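Local coordinates for Lmo0325 protein (Listeria monocytogenes EGD-e, PDB 4RYK), which probably binds DNA as an Rgg-type transcriptional regulator, with an N-terminal helix-turn-helix domain joined to a C-terminal helical repeat domain, at residues Lys26-Gly31 and Lys58-Pro63; Glu12-Ile17 and Gly40-Lys45. One frame throughout, in Å; residues are numbered along the deposited sequence.

Contact 1 (Lys26-Gly31 and Lys58-Pro63); sequences KEVYTG and KRIMVP. With GLC (alpha-D-glucopyranose), chain B.
Arg59, near the end of helix 50-60, hydrogen-bonds through its guanidinium group to the carbonyls at the C-terminal end of helix 25-29, a polar contact in the small N-terminal domain, where the C-terminal ends of the two helices meet, with an apolar patch beside it. Its two normal bonds go to the carbonyl of Thr30, the first residue to leave helical geometry: NH1 and NH2 both donate to Thr30 O, at 2.9 and 3.0 Å, and the oxygen lies in the guanidinium plane. NH1 also makes weak bonds, bent and oblique to that plane, to the carbonyls of Glu27 and Val28, which the last turn leaves pointing outward. A positive charge suits this place, since the carbonyls at a helix C-terminus would be expected to present partial negative charge. Chi1 (-67°) sets Arg59 CG 3.2 Å from Val28 O, and the bend at chi2 then turns the rest of the chain toward the carbonyls. These helices belong to the five-helix domain of the XRE type, in which helix 25-29 opens the helix-turn-helix and helix 50-60 packs against it. Val28 and Ile60, beta-branched and compact, fill the apolar side: Val28 CG2 meets Ile60 CG2 at 3.8 Å, and both side chains lean on helix 10-20. Beyond Thr30, Gly31 N donates to O6 of the glucose at 2.8 Å in a nearly straight bond (166°).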
# COMPACT_ATOMS: atom_id res chain seq x y z
N LYS A 26 -1.45 -13.63 30.56
CA LYS A 26 -2.68 -13.21 31.15
C LYS A 26 -3.31 -12.02 30.41
O LYS A 26 -4.51 -12.02 30.13
CB LYS A 26 -2.49 -12.85 32.61
CG LYS A 26 -3.81 -12.61 33.31
CD LYS A 26 -3.62 -11.89 34.63
CE LYS A 26 -4.95 -11.69 35.33
NZ LYS A 26 -4.71 -11.79 36.79
N GLU A 27 -2.56 -10.99 30.10
CA GLU A 27 -3.22 -9.88 29.45
C GLU A 27 -3.46 -10.08 27.96
O GLU A 27 -4.35 -9.47 27.39
CB GLU A 27 -2.51 -8.58 29.75
CG GLU A 27 -1.29 -8.26 28.95
CD GLU A 27 -0.44 -7.21 29.68
OE1 GLU A 27 -0.86 -6.02 29.78
OE2 GLU A 27 0.65 -7.57 30.17
N VAL A 28 -2.72 -10.97 27.31
CA VAL A 28 -2.97 -11.18 25.91
C VAL A 28 -4.20 -12.11 25.69
O VAL A 28 -5.00 -11.86 24.80
CB VAL A 28 -1.74 -11.74 25.20
CG1 VAL A 28 -2.11 -12.30 23.86
CG2 VAL A 28 -0.70 -10.65 25.03
N TYR A 29 -4.33 -13.15 26.50
CA TYR A 29 -5.27 -14.23 26.20
C TYR A 29 -6.58 -14.26 26.99
O TYR A 29 -7.53 -14.91 26.53
CB TYR A 29 -4.57 -15.58 26.32
CG TYR A 29 -3.45 -15.74 25.32
CD1 TYR A 29 -3.72 -15.92 23.96
CD2 TYR A 29 -2.13 -15.66 25.71
CE1 TYR A 29 -2.71 -16.07 23.05
CE2 TYR A 29 -1.10 -15.81 24.81
CZ TYR A 29 -1.39 -16.00 23.48
OH TYR A 29 -0.35 -16.12 22.60
N THR A 30 -6.64 -13.53 28.11
CA THR A 30 -7.77 -13.58 28.99
C THR A 30 -9.02 -13.13 28.28
O THR A 30 -9.03 -12.10 27.60
CB THR A 30 -7.60 -12.68 30.23
OG1 THR A 30 -6.45 -13.09 30.94
CG2 THR A 30 -8.79 -12.86 31.18
N GLY A 31 -10.06 -13.94 28.40
CA GLY A 31 -11.33 -13.73 27.73
C GLY A 31 -11.31 -14.20 26.28
O GLY A 31 -12.33 -14.16 25.61
N LYS A 58 -5.20 -8.21 18.13
CA LYS A 58 -5.56 -6.94 18.69
C LYS A 58 -4.89 -6.73 20.04
O LYS A 58 -4.48 -5.63 20.38
CB LYS A 58 -7.08 -6.80 18.83
CG LYS A 58 -7.61 -5.50 18.27
CD LYS A 58 -8.96 -5.08 18.88
CE LYS A 58 -10.09 -5.97 18.40
NZ LYS A 58 -10.10 -6.03 16.91
N ARG A 59 -4.76 -7.78 20.80
CA ARG A 59 -4.13 -7.66 22.11
C ARG A 59 -2.63 -7.37 22.06
O ARG A 59 -2.04 -6.89 23.05
CB ARG A 59 -4.38 -8.93 22.90
CG ARG A 59 -5.83 -9.16 23.29
CD ARG A 59 -6.19 -8.33 24.51
NE ARG A 59 -7.56 -8.57 24.85
CZ ARG A 59 -7.98 -9.56 25.62
NH1 ARG A 59 -7.14 -10.43 26.15
NH2 ARG A 59 -9.27 -9.68 25.85
N ILE A 60 -1.97 -7.69 20.95
CA ILE A 60 -0.56 -7.39 20.82
C ILE A 60 -0.37 -6.23 19.86
O ILE A 60 0.77 -5.84 19.62
CB ILE A 60 0.29 -8.61 20.42
CG1 ILE A 60 -0.17 -9.23 19.10
CG2 ILE A 60 0.24 -9.70 21.48
CD1 ILE A 60 0.89 -10.03 18.40
N MSE A 61 -1.47 -5.61 19.38
CA MSE A 61 -1.41 -4.44 18.50
C MSE A 61 -0.63 -4.67 17.22
O MSE A 61 0.22 -3.85 16.81
CB MSE A 61 -0.77 -3.30 19.27
CG MSE A 61 -1.86 -2.61 20.07
SE MSE A 61 -1.51 -3.21 21.87
CE MSE A 61 -0.05 -1.87 22.15
N VAL A 62 -0.90 -5.79 16.59
CA VAL A 62 -0.30 -6.07 15.31
C VAL A 62 -1.41 -6.41 14.32
O VAL A 62 -2.06 -7.40 14.51
CB VAL A 62 0.67 -7.26 15.40
CG1 VAL A 62 1.18 -7.61 14.03
CG2 VAL A 62 1.85 -6.92 16.31
N PRO A 63 -1.65 -5.56 13.31
CA PRO A 63 -2.68 -5.92 12.30
C PRO A 63 -2.29 -7.19 11.58
O PRO A 63 -1.11 -7.48 11.38
CB PRO A 63 -2.65 -4.72 11.32
CG PRO A 63 -2.18 -3.55 12.16
CD PRO A 63 -1.21 -4.15 13.18
C1 GLC B . -12.37 -19.66 27.96
C2 GLC B . -13.50 -19.12 27.06
C3 GLC B . -13.47 -17.61 27.02
C4 GLC B . -13.29 -17.21 28.47
C5 GLC B . -11.77 -17.35 28.62
C6 GLC B . -11.18 -17.01 29.98
O2 GLC B . -13.40 -19.62 25.73
O3 GLC B . -14.64 -17.05 26.43
O4 GLC B . -13.86 -15.92 28.71
O5 GLC B . -11.35 -18.69 28.27
O6 GLC B . -9.91 -16.42 29.67

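Contact 2 (Glu12-Ile17 and Gly40-Lys45); sequences ELIREI and GFEKGK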
# COMPACT_ATOMS: atom_id res chain seq x y z
N GLU A 12 3.96 -19.48 17.73
CA GLU A 12 5.35 -19.28 18.15
C GLU A 12 5.77 -17.86 17.86
O GLU A 12 6.44 -17.24 18.68
CB GLU A 12 6.28 -20.31 17.50
CG GLU A 12 6.17 -21.65 18.20
CD GLU A 12 6.65 -22.81 17.35
OE1 GLU A 12 7.78 -23.28 17.55
OE2 GLU A 12 5.90 -23.26 16.49
N LEU A 13 5.29 -17.30 16.74
CA LEU A 13 5.59 -15.90 16.44
C LEU A 13 4.85 -14.93 17.39
O LEU A 13 5.41 -13.93 17.84
CB LEU A 13 5.30 -15.58 14.98
CG LEU A 13 5.47 -14.11 14.61
CD1 LEU A 13 6.87 -13.62 14.95
CD2 LEU A 13 5.25 -13.95 13.12
N ILE A 14 3.59 -15.26 17.69
CA ILE A 14 2.83 -14.45 18.60
C ILE A 14 3.59 -14.38 19.93
O ILE A 14 3.71 -13.33 20.50
CB ILE A 14 1.42 -15.00 18.85
CG1 ILE A 14 0.52 -14.88 17.60
CG2 ILE A 14 0.75 -14.23 19.99
CD1 ILE A 14 0.14 -13.45 17.22
N ARG A 15 4.09 -15.51 20.39
CA ARG A 15 4.83 -15.55 21.64
C ARG A 15 6.02 -14.60 21.62
O ARG A 15 6.21 -13.82 22.55
CB ARG A 15 5.29 -16.98 21.91
CG ARG A 15 6.46 -17.08 22.89
CD ARG A 15 7.10 -18.44 22.79
NE ARG A 15 8.12 -18.60 23.80
CZ ARG A 15 9.30 -18.02 23.71
NH1 ARG A 15 9.60 -17.25 22.66
NH2 ARG A 15 10.13 -18.20 24.68
N GLU A 16 6.79 -14.65 20.55
CA GLU A 16 7.99 -13.83 20.42
C GLU A 16 7.61 -12.36 20.40
O GLU A 16 8.24 -11.52 21.06
CB GLU A 16 8.72 -14.25 19.17
CG GLU A 16 9.70 -13.24 18.64
CD GLU A 16 10.41 -13.74 17.38
OE1 GLU A 16 10.74 -12.89 16.50
OE2 GLU A 16 10.64 -14.98 17.27
N ILE A 17 6.54 -12.03 19.68
CA ILE A 17 6.11 -10.64 19.66
C ILE A 17 5.60 -10.17 21.02
O ILE A 17 5.96 -9.09 21.50
CB ILE A 17 5.03 -10.38 18.59
CG1 ILE A 17 5.61 -10.54 17.18
CG2 ILE A 17 4.50 -8.97 18.74
CD1 ILE A 17 4.54 -10.75 16.11
N GLY A 40 -0.40 -24.09 24.84
CA GLY A 40 -0.30 -24.95 23.67
C GLY A 40 -0.15 -24.20 22.36
O GLY A 40 0.71 -24.55 21.55
N PHE A 41 -0.98 -23.18 22.15
CA PHE A 41 -0.92 -22.36 20.93
C PHE A 41 0.47 -21.78 20.77
O PHE A 41 1.01 -21.80 19.67
CB PHE A 41 -1.96 -21.24 21.05
CG PHE A 41 -1.85 -20.16 20.01
CD1 PHE A 41 -2.05 -20.44 18.66
CD2 PHE A 41 -1.64 -18.84 20.41
CE1 PHE A 41 -1.99 -19.44 17.72
CE2 PHE A 41 -1.57 -17.83 19.46
CZ PHE A 41 -1.75 -18.14 18.11
N GLU A 42 1.06 -21.26 21.85
CA GLU A 42 2.39 -20.63 21.77
C GLU A 42 3.53 -21.63 21.52
O GLU A 42 4.58 -21.25 21.06
CB GLU A 42 2.67 -19.76 23.00
CG GLU A 42 1.81 -18.49 23.00
CD GLU A 42 2.34 -17.39 23.90
OE1 GLU A 42 3.16 -17.69 24.79
OE2 GLU A 42 1.95 -16.22 23.70
N LYS A 43 3.29 -22.91 21.76
CA LYS A 43 4.24 -23.97 21.39
C LYS A 43 3.94 -24.59 20.06
O LYS A 43 4.60 -25.54 19.67
CB LYS A 43 4.21 -25.09 22.43
CG LYS A 43 4.55 -24.56 23.80
CD LYS A 43 4.60 -25.65 24.86
CE LYS A 43 5.30 -25.11 26.09
NZ LYS A 43 5.31 -26.13 27.16
N GLY A 44 2.92 -24.11 19.37
CA GLY A 44 2.54 -24.71 18.10
C GLY A 44 1.80 -26.02 18.25
O GLY A 44 1.77 -26.83 17.35
N LYS A 45 1.19 -26.25 19.39
CA LYS A 45 0.45 -27.47 19.55
C LYS A 45 -1.03 -27.33 19.29
O LYS A 45 -1.73 -28.32 19.30
CB LYS A 45 0.73 -28.07 20.92
CG LYS A 45 2.06 -28.82 20.97
CD LYS A 45 2.13 -29.83 19.83
CE LYS A 45 3.13 -30.95 20.05
NZ LYS A 45 4.38 -30.65 19.30
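Phe41 meets Ile14 with the far end of its ring, where CZ lies 4.0 Å from Ile14 CG1. Its CG is anti to the backbone N (chi1 169°), which swings the ring from the last turn of helix 35-42 toward helix 10-20; a large flat side chain suits this buried place, where Tyr29 and Ile48 also touch it. Glu42 follows, and its extended chain lies across Arg15 at about a right angle. The carboxylate rests against the aliphatic base of the arginine, with Glu42 CD 3.6 Å from Arg15 CB, while in the conformer given the guanidinium leads away, so a charge interaction between the two is doubtful. The buried acid is instead satisfied by others: OE2 takes a salt bridge from Arg18 and is also met by Tyr29, and OE1 accepts from Gln25, so several partners fix its rotation and probably favour the charged form. The Glu42 carbonyl comes close to helix 10-20 too, with its oxygen 3.3 Å from Glu12 CG and in a CA-H...O contact with Glu12 CA (3.6 Å). Past Lys43, Gly44 closes the helix in a Schellman motif. Its positive phi favours glycine, and Glu12 OE2, which is hydrogen-bonded to Ser9, lies 4.0 Å from its CA. Helix 35-42, the second helix of the helix-turn-helix and by analogy with relatives the probable recognition helix, thus sets its C-terminal end against helix 10-20, whose Ile14 also packs on helices 25-29, 50-60 and 64-71.

In the fold
From the N terminus the chain enters contact 2 first, on helix 10-20, then contact 1 on helix 25-29. It returns to contact 2 at the end of helix 35-42 and to contact 1 at the end of helix 50-60, so the two closures cross. Contact 2 brings the end of helix 35-42 back to helix 10-20, enclosing helix 25-29 between, and contact 1 brings helix 50-60 back to helix 25-29. Their centres are about 13 Å apart, and they meet at a probable hydrogen bond between Tyr29 OH and Glu42 OE2 (2.6 Å) and where Ile60 CD1 packs on Ile14 CD1 at 3.7 Å. Together they tie four consecutive helices into one compact domain, whose helix 50-60 edge also touches the second subunit.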